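Local coordinates for exported protein (Bacteroides fragilis, PDB 3MSW), which is of unknown function but is probably exported and forms a single-layer beta-sheet thought to have evolved from beta-hairpin repeats, at residues F95-Y103 with Y115-W126; K18-A26 with N36-Y45. One frame throughout, in Å; residues are numbered along the deposited sequence.

Interaction 1. Residues F95-Y103 with Y115-W126; sequences FDLSKKYIY and YAYKMNSRTNQW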
loop_
_atom_site.group_PDB
_atom_site.type_symbol
_atom_site.label_atom_id
_atom_site.label_comp_id
_atom_site.label_asym_id
_atom_site.label_seq_id
_atom_site.Cartn_x
_atom_site.Cartn_y
_atom_site.Cartn_z
ATOM N N PHE A 95 -6.275 11.593 6.727
ATOM C CA PHE A 95 -5.232 11.065 5.851
ATOM C C PHE A 95 -4.683 12.140 4.919
ATOM O O PHE A 95 -5.448 12.716 4.140
ATOM C CB PHE A 95 -5.795 9.912 5.004
ATOM C CG PHE A 95 -5.920 8.589 5.707
ATOM C CD1 PHE A 95 -4.795 7.808 5.963
ATOM C CD2 PHE A 95 -7.168 8.088 6.057
ATOM C CE1 PHE A 95 -4.913 6.580 6.614
ATOM C CE2 PHE A 95 -7.283 6.863 6.711
ATOM C CZ PHE A 95 -6.155 6.111 6.973
ATOM N N ASP A 96 -3.355 12.357 4.937
ATOM C CA ASP A 96 -2.689 13.280 4.020
ATOM C C ASP A 96 -2.221 12.527 2.758
ATOM O O ASP A 96 -1.470 11.556 2.873
ATOM C CB ASP A 96 -1.473 13.941 4.690
ATOM C CG ASP A 96 -1.771 14.936 5.801
ATOM O OD1 ASP A 96 -2.935 15.397 5.896
ATOM O OD2 ASP A 96 -0.840 15.268 6.558
ATOM N N LEU A 97 -2.632 12.999 1.559
ATOM C CA LEU A 97 -2.207 12.425 0.273
ATOM C C LEU A 97 -0.681 12.556 0.200
ATOM O O LEU A 97 -0.170 13.609 0.540
ATOM C CB LEU A 97 -2.888 13.181 -0.894
ATOM C CG LEU A 97 -4.282 12.690 -1.330
ATOM C CD1 LEU A 97 -4.883 13.620 -2.363
ATOM C CD2 LEU A 97 -4.224 11.286 -1.921
ATOM N N SER A 98 0.054 11.467 -0.098
ATOM C CA SER A 98 1.516 11.525 -0.087
ATOM C C SER A 98 2.160 11.169 -1.443
ATOM O O SER A 98 2.998 11.929 -1.957
ATOM C CB SER A 98 2.065 10.652 1.042
ATOM O OG SER A 98 3.473 10.470 1.019
ATOM N N LYS A 99 1.803 9.997 -1.994
ATOM C CA LYS A 99 2.356 9.504 -3.264
ATOM C C LYS A 99 1.251 9.064 -4.209
ATOM O O LYS A 99 0.204 8.580 -3.767
ATOM C CB LYS A 99 3.341 8.323 -3.039
ATOM C CG LYS A 99 4.558 8.624 -2.130
ATOM C CD LYS A 99 5.655 9.524 -2.798
ATOM C CE LYS A 99 6.130 9.163 -4.222
ATOM N NZ LYS A 99 7.114 8.040 -4.279
ATOM N N LYS A 100 1.488 9.218 -5.514
ATOM C CA LYS A 100 0.532 8.759 -6.522
ATOM C C LYS A 100 1.275 8.054 -7.626
ATOM O O LYS A 100 2.332 8.535 -8.069
ATOM C CB LYS A 100 -0.325 9.909 -7.059
ATOM C CG LYS A 100 -1.425 9.461 -8.025
ATOM C CD LYS A 100 -2.177 10.638 -8.603
ATOM C CE LYS A 100 -3.548 10.232 -9.100
ATOM N NZ LYS A 100 -4.211 11.347 -9.827
ATOM N N TYR A 101 0.749 6.899 -8.062
ATOM C CA TYR A 101 1.341 6.146 -9.167
ATOM C C TYR A 101 0.321 5.863 -10.219
ATOM O O TYR A 101 -0.817 5.510 -9.882
ATOM C CB TYR A 101 1.978 4.816 -8.709
ATOM C CG TYR A 101 2.872 5.006 -7.514
ATOM C CD1 TYR A 101 4.182 5.451 -7.663
ATOM C CD2 TYR A 101 2.406 4.761 -6.227
ATOM C CE1 TYR A 101 4.984 5.722 -6.553
ATOM C CE2 TYR A 101 3.195 5.030 -5.113
ATOM C CZ TYR A 101 4.488 5.489 -5.280
ATOM O OH TYR A 101 5.286 5.705 -4.193
ATOM N N ILE A 102 0.729 6.007 -11.497
ATOM C CA ILE A 102 -0.141 5.703 -12.637
ATOM C C ILE A 102 0.564 4.671 -13.528
ATOM O O ILE A 102 1.728 4.867 -13.902
ATOM C CB ILE A 102 -0.616 6.947 -13.462
ATOM C CG1 ILE A 102 -1.402 7.961 -12.598
ATOM C CG2 ILE A 102 -1.458 6.504 -14.672
ATOM C CD1 ILE A 102 -1.699 9.304 -13.327
ATOM N N TYR A 103 -0.155 3.578 -13.874
ATOM C CA TYR A 103 0.374 2.528 -14.756
ATOM C C TYR A 103 -0.559 2.409 -15.945
ATOM O O TYR A 103 -1.749 2.149 -15.781
ATOM C CB TYR A 103 0.490 1.177 -14.031
ATOM C CG TYR A 103 1.237 1.269 -12.721
ATOM C CD1 TYR A 103 2.628 1.169 -12.678
ATOM C CD2 TYR A 103 0.555 1.455 -11.520
ATOM C CE1 TYR A 103 3.322 1.273 -11.466
ATOM C CE2 TYR A 103 1.237 1.562 -10.310
ATOM C CZ TYR A 103 2.619 1.488 -10.292
ATOM O OH TYR A 103 3.266 1.561 -9.087
ATOM N N TYR A 115 4.207 6.346 -14.134
ATOM C CA TYR A 115 4.377 7.673 -13.579
ATOM C C TYR A 115 4.317 7.592 -12.062
ATOM O O TYR A 115 3.495 6.835 -11.513
ATOM C CB TYR A 115 3.258 8.618 -14.071
ATOM C CG TYR A 115 3.155 8.742 -15.569
ATOM C CD1 TYR A 115 2.367 7.861 -16.311
ATOM C CD2 TYR A 115 3.758 9.799 -16.241
ATOM C CE1 TYR A 115 2.266 7.977 -17.698
ATOM C CE2 TYR A 115 3.668 9.923 -17.625
ATOM C CZ TYR A 115 2.912 9.016 -18.348
ATOM O OH TYR A 115 2.829 9.151 -19.712
ATOM N N ALA A 116 5.137 8.406 -11.383
ATOM C CA ALA A 116 5.138 8.496 -9.898
ATOM C C ALA A 116 5.148 9.968 -9.542
ATOM O O ALA A 116 5.813 10.761 -10.224
ATOM C CB ALA A 116 6.381 7.836 -9.312
ATOM N N TYR A 117 4.405 10.325 -8.505
ATOM C CA TYR A 117 4.252 11.695 -8.033
ATOM C C TYR A 117 4.374 11.715 -6.543
ATOM O O TYR A 117 3.969 10.764 -5.872
ATOM C CB TYR A 117 2.847 12.275 -8.373
ATOM C CG TYR A 117 2.475 12.215 -9.835
ATOM C CD1 TYR A 117 1.995 11.036 -10.403
ATOM C CD2 TYR A 117 2.636 13.326 -10.665
ATOM C CE1 TYR A 117 1.670 10.963 -11.755
ATOM C CE2 TYR A 117 2.287 13.269 -12.017
ATOM C CZ TYR A 117 1.799 12.083 -12.553
ATOM O OH TYR A 117 1.468 11.969 -13.883
ATOM N N LYS A 118 4.771 12.871 -6.022
ATOM C CA LYS A 118 4.840 13.116 -4.600
ATOM C C LYS A 118 4.025 14.384 -4.361
ATOM O O LYS A 118 4.097 15.323 -5.154
ATOM C CB LYS A 118 6.316 13.317 -4.180
ATOM C CG LYS A 118 6.530 13.355 -2.669
ATOM C CD LYS A 118 8.017 13.291 -2.290
ATOM C CE LYS A 118 8.474 11.899 -1.890
ATOM N NZ LYS A 118 8.789 11.038 -3.068
HETATM N N MSE A 119 3.263 14.415 -3.283
HETATM C CA MSE A 119 2.439 15.580 -2.964
HETATM C C MSE A 119 3.284 16.733 -2.438
HETATM O O MSE A 119 4.126 16.530 -1.564
HETATM C CB MSE A 119 1.335 15.193 -1.940
HETATM C CG MSE A 119 0.454 16.385 -1.473
HETATM SE SE MSE A 119 -0.444 17.246 -2.995
HETATM C CE MSE A 119 -1.734 15.939 -3.418
ATOM N N ASN A 120 3.069 17.944 -2.992
ATOM C CA ASN A 120 3.696 19.153 -2.486
ATOM C C ASN A 120 2.681 19.659 -1.455
ATOM O O ASN A 120 1.596 20.100 -1.844
ATOM C CB ASN A 120 3.909 20.195 -3.593
ATOM C CG ASN A 120 4.693 21.413 -3.144
ATOM O OD1 ASN A 120 4.432 22.005 -2.100
ATOM N ND2 ASN A 120 5.649 21.844 -3.949
ATOM N N SER A 121 3.001 19.536 -0.149
ATOM C CA SER A 121 2.102 19.946 0.943
ATOM C C SER A 121 1.853 21.461 1.037
ATOM O O SER A 121 0.803 21.866 1.546
ATOM C CB SER A 121 2.545 19.364 2.285
ATOM O OG SER A 121 3.874 19.747 2.598
ATOM N N ARG A 122 2.789 22.286 0.526
ATOM C CA ARG A 122 2.657 23.746 0.509
ATOM C C ARG A 122 1.668 24.239 -0.568
ATOM O O ARG A 122 0.902 25.164 -0.300
ATOM C CB ARG A 122 4.028 24.412 0.319
ATOM N N THR A 123 1.675 23.621 -1.773
ATOM C CA THR A 123 0.815 24.025 -2.901
ATOM C C THR A 123 -0.399 23.133 -3.171
ATOM O O THR A 123 -1.255 23.534 -3.968
ATOM C CB THR A 123 1.640 24.177 -4.185
ATOM O OG1 THR A 123 2.167 22.902 -4.552
ATOM C CG2 THR A 123 2.751 25.219 -4.062
ATOM N N ASN A 124 -0.460 21.929 -2.520
ATOM C CA ASN A 124 -1.532 20.935 -2.678
ATOM C C ASN A 124 -1.595 20.389 -4.126
ATOM O O ASN A 124 -2.667 20.023 -4.620
ATOM C CB ASN A 124 -2.889 21.478 -2.160
ATOM C CG ASN A 124 -3.998 20.459 -2.051
ATOM O OD1 ASN A 124 -3.868 19.421 -1.393
ATOM N ND2 ASN A 124 -5.116 20.742 -2.698
ATOM N N GLN A 125 -0.427 20.331 -4.798
ATOM C CA GLN A 125 -0.310 19.844 -6.170
ATOM C C GLN A 125 0.713 18.728 -6.240
ATOM O O GLN A 125 1.703 18.759 -5.510
ATOM C CB GLN A 125 0.063 20.992 -7.127
ATOM C CG GLN A 125 -1.095 21.971 -7.381
ATOM C CD GLN A 125 -0.721 23.235 -8.126
ATOM O OE1 GLN A 125 0.449 23.526 -8.410
ATOM N NE2 GLN A 125 -1.729 24.034 -8.442
ATOM N N TRP A 126 0.471 17.740 -7.113
ATOM C CA TRP A 126 1.362 16.596 -7.318
ATOM C C TRP A 126 2.606 17.032 -8.072
ATOM O O TRP A 126 2.506 17.805 -9.029
ATOM C CB TRP A 126 0.654 15.496 -8.115
ATOM C CG TRP A 126 -0.502 14.843 -7.415
ATOM C CD1 TRP A 126 -1.817 14.899 -7.783
ATOM C CD2 TRP A 126 -0.434 13.922 -6.313
ATOM N NE1 TRP A 126 -2.578 14.127 -6.936
ATOM C CE2 TRP A 126 -1.752 13.486 -6.050
ATOM C CE3 TRP A 126 0.613 13.439 -5.509
ATOM C CZ2 TRP A 126 -2.055 12.606 -5.002
ATOM C CZ3 TRP A 126 0.319 12.555 -4.489
ATOM C CH2 TRP A 126 -1.004 12.152 -4.235
#
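K100 and W126 meet although strand 111-120 lies between their strands, and the lysine can be followed atom by atom along the indole. Its CB sits over the six-membered ring of W126, 3.6 Å from the ring centroid and 9° off the normal, so this is a CH-pi contact with the face. With CG anti to the backbone N (chi1 -175°) and the chain extended beyond it, CD passes on above the CE2–NE1 bond, 3.8 Å from W126 CE2. NZ then leaves the ring and makes a long, weak ion pair with E84. The opposite face of W126 is covered by the selenomethionine M119, whose CE lies over the centre of the indole. L97 completes the cluster, its CB lying 3.9 Å from M119 CE and both its methyls meeting W126 CZ2.

Strands 95-103 and 115-120 are the paired arms of a beta hairpin, antiparallel at 163°. K100 and Y117 form a hydrogen-bonded pair: K100 N donates to Y117 O at 2.9 Å, and Y117 N to K100 O. The latter carbonyl also lies in the plane of the Y117 ring, at its CD1 edge. On the face that carries K99, Y101 and A116, Y101 CD1 packs on A116 CB at 3.6 Å. K99 bends at every torsion after the first, which brings NZ to Y101 OH in a 3.0 Å hydrogen bond but also within 3.6 Å of K118 NZ.

Such close ammonium groups would be expected to repel and perhaps lower the proton affinity of one of them, though the long, weak ion pair of K118 with E129 may offset this in part. On the other side of the sheet, methylenes and methyls flank both faces and part of the rim of one indole, while the charged end of K100 leads elsewhere.

Interaction 2. Residues K18-A26 with N36-Y45; sequences KLVCREIYA and NPVKMYKYSY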
loop_
_atom_site.group_PDB
_atom_site.type_symbol
_atom_site.label_atom_id
_atom_site.label_comp_id
_atom_site.label_asym_id
_atom_site.label_seq_id
_atom_site.Cartn_x
_atom_site.Cartn_y
_atom_site.Cartn_z
ATOM N N LYS A 18 -10.859 -13.846 -1.941
ATOM C CA LYS A 18 -10.006 -12.655 -1.945
ATOM C C LYS A 18 -9.331 -12.444 -0.605
ATOM O O LYS A 18 -9.885 -12.819 0.434
ATOM C CB LYS A 18 -10.817 -11.412 -2.321
ATOM C CG LYS A 18 -11.244 -11.388 -3.793
ATOM C CD LYS A 18 -11.908 -10.059 -4.147
ATOM C CE LYS A 18 -12.194 -9.875 -5.622
ATOM N NZ LYS A 18 -13.082 -10.943 -6.123
ATOM N N LEU A 19 -8.149 -11.830 -0.624
ATOM C CA LEU A 19 -7.410 -11.521 0.589
ATOM C C LEU A 19 -8.065 -10.329 1.283
ATOM O O LEU A 19 -8.119 -9.238 0.717
ATOM C CB LEU A 19 -5.951 -11.205 0.215
ATOM C CG LEU A 19 -5.060 -10.721 1.347
ATOM C CD1 LEU A 19 -4.842 -11.805 2.366
ATOM C CD2 LEU A 19 -3.706 -10.210 0.808
ATOM N N VAL A 20 -8.579 -10.531 2.501
ATOM C CA VAL A 20 -9.231 -9.437 3.240
ATOM C C VAL A 20 -8.361 -8.908 4.395
ATOM O O VAL A 20 -8.547 -7.786 4.855
ATOM C CB VAL A 20 -10.691 -9.752 3.676
ATOM C CG1 VAL A 20 -11.595 -9.948 2.455
ATOM C CG2 VAL A 20 -10.759 -10.957 4.626
ATOM N N CYS A 21 -7.427 -9.710 4.861
ATOM C CA CYS A 21 -6.541 -9.260 5.939
ATOM C C CYS A 21 -5.217 -9.936 5.841
ATOM O O CYS A 21 -5.154 -11.133 5.571
ATOM C CB CYS A 21 -7.184 -9.501 7.310
ATOM S SG CYS A 21 -6.162 -8.948 8.699
ATOM N N ARG A 22 -4.143 -9.188 6.065
ATOM C CA ARG A 22 -2.818 -9.781 6.123
ATOM C C ARG A 22 -2.170 -9.240 7.387
ATOM O O ARG A 22 -2.047 -8.016 7.537
ATOM C CB ARG A 22 -1.942 -9.454 4.888
ATOM C CG ARG A 22 -0.452 -9.856 5.152
ATOM C CD ARG A 22 0.351 -9.834 3.864
ATOM N NE ARG A 22 -0.203 -10.817 2.939
ATOM C CZ ARG A 22 0.177 -10.962 1.678
ATOM N NH1 ARG A 22 1.131 -10.194 1.176
ATOM N NH2 ARG A 22 -0.404 -11.870 0.906
ATOM N N GLU A 23 -1.759 -10.142 8.288
ATOM C CA GLU A 23 -1.095 -9.724 9.528
ATOM C C GLU A 23 0.379 -10.097 9.483
ATOM O O GLU A 23 0.709 -11.223 9.139
ATOM C CB GLU A 23 -1.800 -10.307 10.758
ATOM C CG GLU A 23 -1.301 -9.636 12.034
ATOM C CD GLU A 23 -2.052 -10.004 13.302
ATOM O OE1 GLU A 23 -3.215 -10.450 13.193
ATOM O OE2 GLU A 23 -1.474 -9.858 14.403
ATOM N N ILE A 24 1.258 -9.147 9.825
ATOM C CA ILE A 24 2.711 -9.322 9.800
ATOM C C ILE A 24 3.225 -9.499 11.193
ATOM O O ILE A 24 2.913 -8.685 12.060
ATOM C CB ILE A 24 3.427 -8.132 9.089
ATOM C CG1 ILE A 24 2.760 -7.711 7.733
ATOM C CG2 ILE A 24 4.968 -8.329 9.002
ATOM C CD1 ILE A 24 2.793 -8.668 6.649
ATOM N N TYR A 25 4.097 -10.505 11.389
ATOM C CA TYR A 25 4.711 -10.819 12.695
ATOM C C TYR A 25 6.196 -10.896 12.615
ATOM O O TYR A 25 6.739 -11.218 11.568
ATOM C CB TYR A 25 4.265 -12.203 13.200
ATOM C CG TYR A 25 2.769 -12.381 13.347
ATOM C CD1 TYR A 25 1.988 -12.800 12.272
ATOM C CD2 TYR A 25 2.140 -12.177 14.571
ATOM C CE1 TYR A 25 0.611 -12.970 12.403
ATOM C CE2 TYR A 25 0.768 -12.371 14.722
ATOM C CZ TYR A 25 0.009 -12.773 13.635
ATOM O OH TYR A 25 -1.344 -12.931 13.768
ATOM N N ALA A 26 6.854 -10.731 13.782
ATOM C CA ALA A 26 8.279 -10.958 13.942
ATOM C C ALA A 26 8.425 -11.747 15.227
ATOM O O ALA A 26 7.597 -11.591 16.143
ATOM C CB ALA A 26 9.013 -9.623 14.052
ATOM N N ASN A 36 5.316 -11.809 17.536
ATOM C CA ASN A 36 4.739 -10.527 17.911
ATOM C C ASN A 36 4.139 -9.800 16.703
ATOM O O ASN A 36 4.820 -9.654 15.685
ATOM C CB ASN A 36 5.780 -9.633 18.604
ATOM C CG ASN A 36 6.430 -10.296 19.782
ATOM O OD1 ASN A 36 7.627 -10.582 19.765
ATOM N ND2 ASN A 36 5.635 -10.634 20.793
ATOM N N PRO A 37 2.911 -9.252 16.849
ATOM C CA PRO A 37 2.319 -8.480 15.738
ATOM C C PRO A 37 3.088 -7.201 15.484
ATOM O O PRO A 37 3.607 -6.582 16.417
ATOM C CB PRO A 37 0.880 -8.204 16.185
ATOM C CG PRO A 37 0.864 -8.416 17.647
ATOM C CD PRO A 37 2.017 -9.301 18.026
ATOM N N VAL A 38 3.231 -6.850 14.215
ATOM C CA VAL A 38 3.971 -5.664 13.801
ATOM C C VAL A 38 3.086 -4.786 12.928
ATOM O O VAL A 38 3.042 -3.561 13.102
ATOM C CB VAL A 38 5.302 -6.076 13.064
ATOM C CG1 VAL A 38 5.965 -4.881 12.389
ATOM C CG2 VAL A 38 6.291 -6.730 14.034
ATOM N N LYS A 39 2.399 -5.412 11.954
ATOM C CA LYS A 39 1.627 -4.673 10.979
ATOM C C LYS A 39 0.409 -5.466 10.592
ATOM O O LYS A 39 0.406 -6.699 10.696
ATOM C CB LYS A 39 2.521 -4.439 9.719
ATOM C CG LYS A 39 2.456 -3.036 9.104
ATOM C CD LYS A 39 3.143 -1.992 9.996
ATOM C CE LYS A 39 4.376 -1.376 9.386
ATOM N NZ LYS A 39 4.908 -0.343 10.290
HETATM N N MSE A 40 -0.644 -4.763 10.188
HETATM C CA MSE A 40 -1.853 -5.402 9.673
HETATM C C MSE A 40 -2.438 -4.634 8.498
HETATM O O MSE A 40 -2.610 -3.413 8.567
HETATM C CB MSE A 40 -2.892 -5.628 10.749
HETATM C CG MSE A 40 -4.120 -6.403 10.206
HETATM SE SE MSE A 40 -5.166 -6.809 11.656
HETATM C CE MSE A 40 -5.783 -4.985 12.121
ATOM N N TYR A 41 -2.761 -5.366 7.422
ATOM C CA TYR A 41 -3.385 -4.781 6.241
ATOM C C TYR A 41 -4.784 -5.315 6.132
ATOM O O TYR A 41 -4.990 -6.531 6.224
ATOM C CB TYR A 41 -2.619 -5.133 4.961
ATOM C CG TYR A 41 -1.125 -4.897 5.016
ATOM C CD1 TYR A 41 -0.608 -3.672 5.426
ATOM C CD2 TYR A 41 -0.233 -5.861 4.560
ATOM C CE1 TYR A 41 0.767 -3.430 5.432
ATOM C CE2 TYR A 41 1.148 -5.636 4.575
ATOM C CZ TYR A 41 1.642 -4.418 5.012
ATOM O OH TYR A 41 2.994 -4.185 5.032
ATOM N N LYS A 42 -5.735 -4.409 5.926
ATOM C CA LYS A 42 -7.148 -4.735 5.722
ATOM C C LYS A 42 -7.517 -4.321 4.304
ATOM O O LYS A 42 -7.233 -3.194 3.907
ATOM C CB LYS A 42 -8.039 -4.004 6.741
ATOM C CG LYS A 42 -7.797 -4.420 8.199
ATOM C CD LYS A 42 -8.463 -5.762 8.516
ATOM C CE LYS A 42 -8.337 -6.119 9.969
ATOM N NZ LYS A 42 -8.486 -7.577 10.200
ATOM N N TYR A 43 -8.131 -5.223 3.531
ATOM C CA TYR A 43 -8.498 -4.924 2.144
ATOM C C TYR A 43 -9.996 -4.821 1.940
ATOM O O TYR A 43 -10.744 -5.685 2.380
ATOM C CB TYR A 43 -7.909 -5.978 1.198
ATOM C CG TYR A 43 -6.415 -6.157 1.373
ATOM C CD1 TYR A 43 -5.906 -6.984 2.370
ATOM C CD2 TYR A 43 -5.513 -5.579 0.480
ATOM C CE1 TYR A 43 -4.539 -7.164 2.530
ATOM C CE2 TYR A 43 -4.141 -5.782 0.610
ATOM C CZ TYR A 43 -3.659 -6.584 1.629
ATOM O OH TYR A 43 -2.307 -6.777 1.782
ATOM N N SER A 44 -10.430 -3.721 1.319
ATOM C CA SER A 44 -11.830 -3.453 1.027
ATOM C C SER A 44 -11.976 -3.341 -0.508
ATOM O O SER A 44 -11.384 -2.459 -1.145
ATOM C CB SER A 44 -12.266 -2.187 1.758
ATOM O OG SER A 44 -13.473 -1.688 1.208
ATOM N N TYR A 45 -12.701 -4.291 -1.099
ATOM C CA TYR A 45 -12.900 -4.392 -2.545
ATOM C C TYR A 45 -14.232 -3.814 -2.928
ATOM O O TYR A 45 -15.192 -3.884 -2.153
ATOM C CB TYR A 45 -12.884 -5.881 -2.974
ATOM C CG TYR A 45 -11.571 -6.556 -2.673
ATOM C CD1 TYR A 45 -10.492 -6.447 -3.548
ATOM C CD2 TYR A 45 -11.399 -7.300 -1.510
ATOM C CE1 TYR A 45 -9.259 -7.022 -3.250
ATOM C CE2 TYR A 45 -10.172 -7.881 -1.201
ATOM C CZ TYR A 45 -9.093 -7.705 -2.055
ATOM O OH TYR A 45 -7.882 -8.276 -1.761
#
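I24 O receives two consecutive N-H groups from the partner strand: V38 N at 2.8 Å, and K39 N in a weak bond at 3.3 Å. V38 and K39 therefore both face I24, which defines a classic beta bulge and shifts the register by one residue toward Y25 and P37. At the other end, Y45 OH donates to L19 O at 2.7 Å, in the carbonyl plane and on a lone pair. The same phenol ring carries K18 CD over its centre, 3.8 Å from the centroid, a CH-pi contact by a methylene rather than by the ammonium.

Between these points L19, whose CG is anti to the backbone N (chi1 174°), brings CD2 within 3.6 Å of Y43 CE1. R22 runs its CB, CG and CD past Y41 CD2, its guanidinium turned 57° from that ring, while NE is held by a salt bridge to D12 on strand 9-15. I24 CD1 reaches Y41 CE2 at 4.0 Å. On the reverse face E23 and P37 lie side by side, with OE2 3.4 Å from P37 CB, and W66 of strand 65-77 touches both.

Paired backbone bonds such as R22 with Y41 and A26 with N36, together with a 134° angle between strand directions, show strongly twisted, bulged antiparallel pairing; as the two strands are consecutive in the chain, they form a beta hairpin, here part of a single-layer sheet.

How the interactions relate
From the N terminus, strand 9-15 leads into residues 18-26, and interaction 2 closes the first of the two loops when the chain returns along 36-45. Strands 51-60, 65-77 and 80-89 follow before interaction 1 opens at 95-103; it closes with 115-120 and, after a further tight turn, with W126 on the last strand. The contacts are thus in series, neither enclosing nor crossing the other. Their centres lie 25 Å apart on opposite sides of the chain's centre, and their nearest atoms stay about 10 Å apart. Each pairs the two strands of a hairpin toward one end of the same nine-stranded antiparallel sheet, whose strand order follows the sequence.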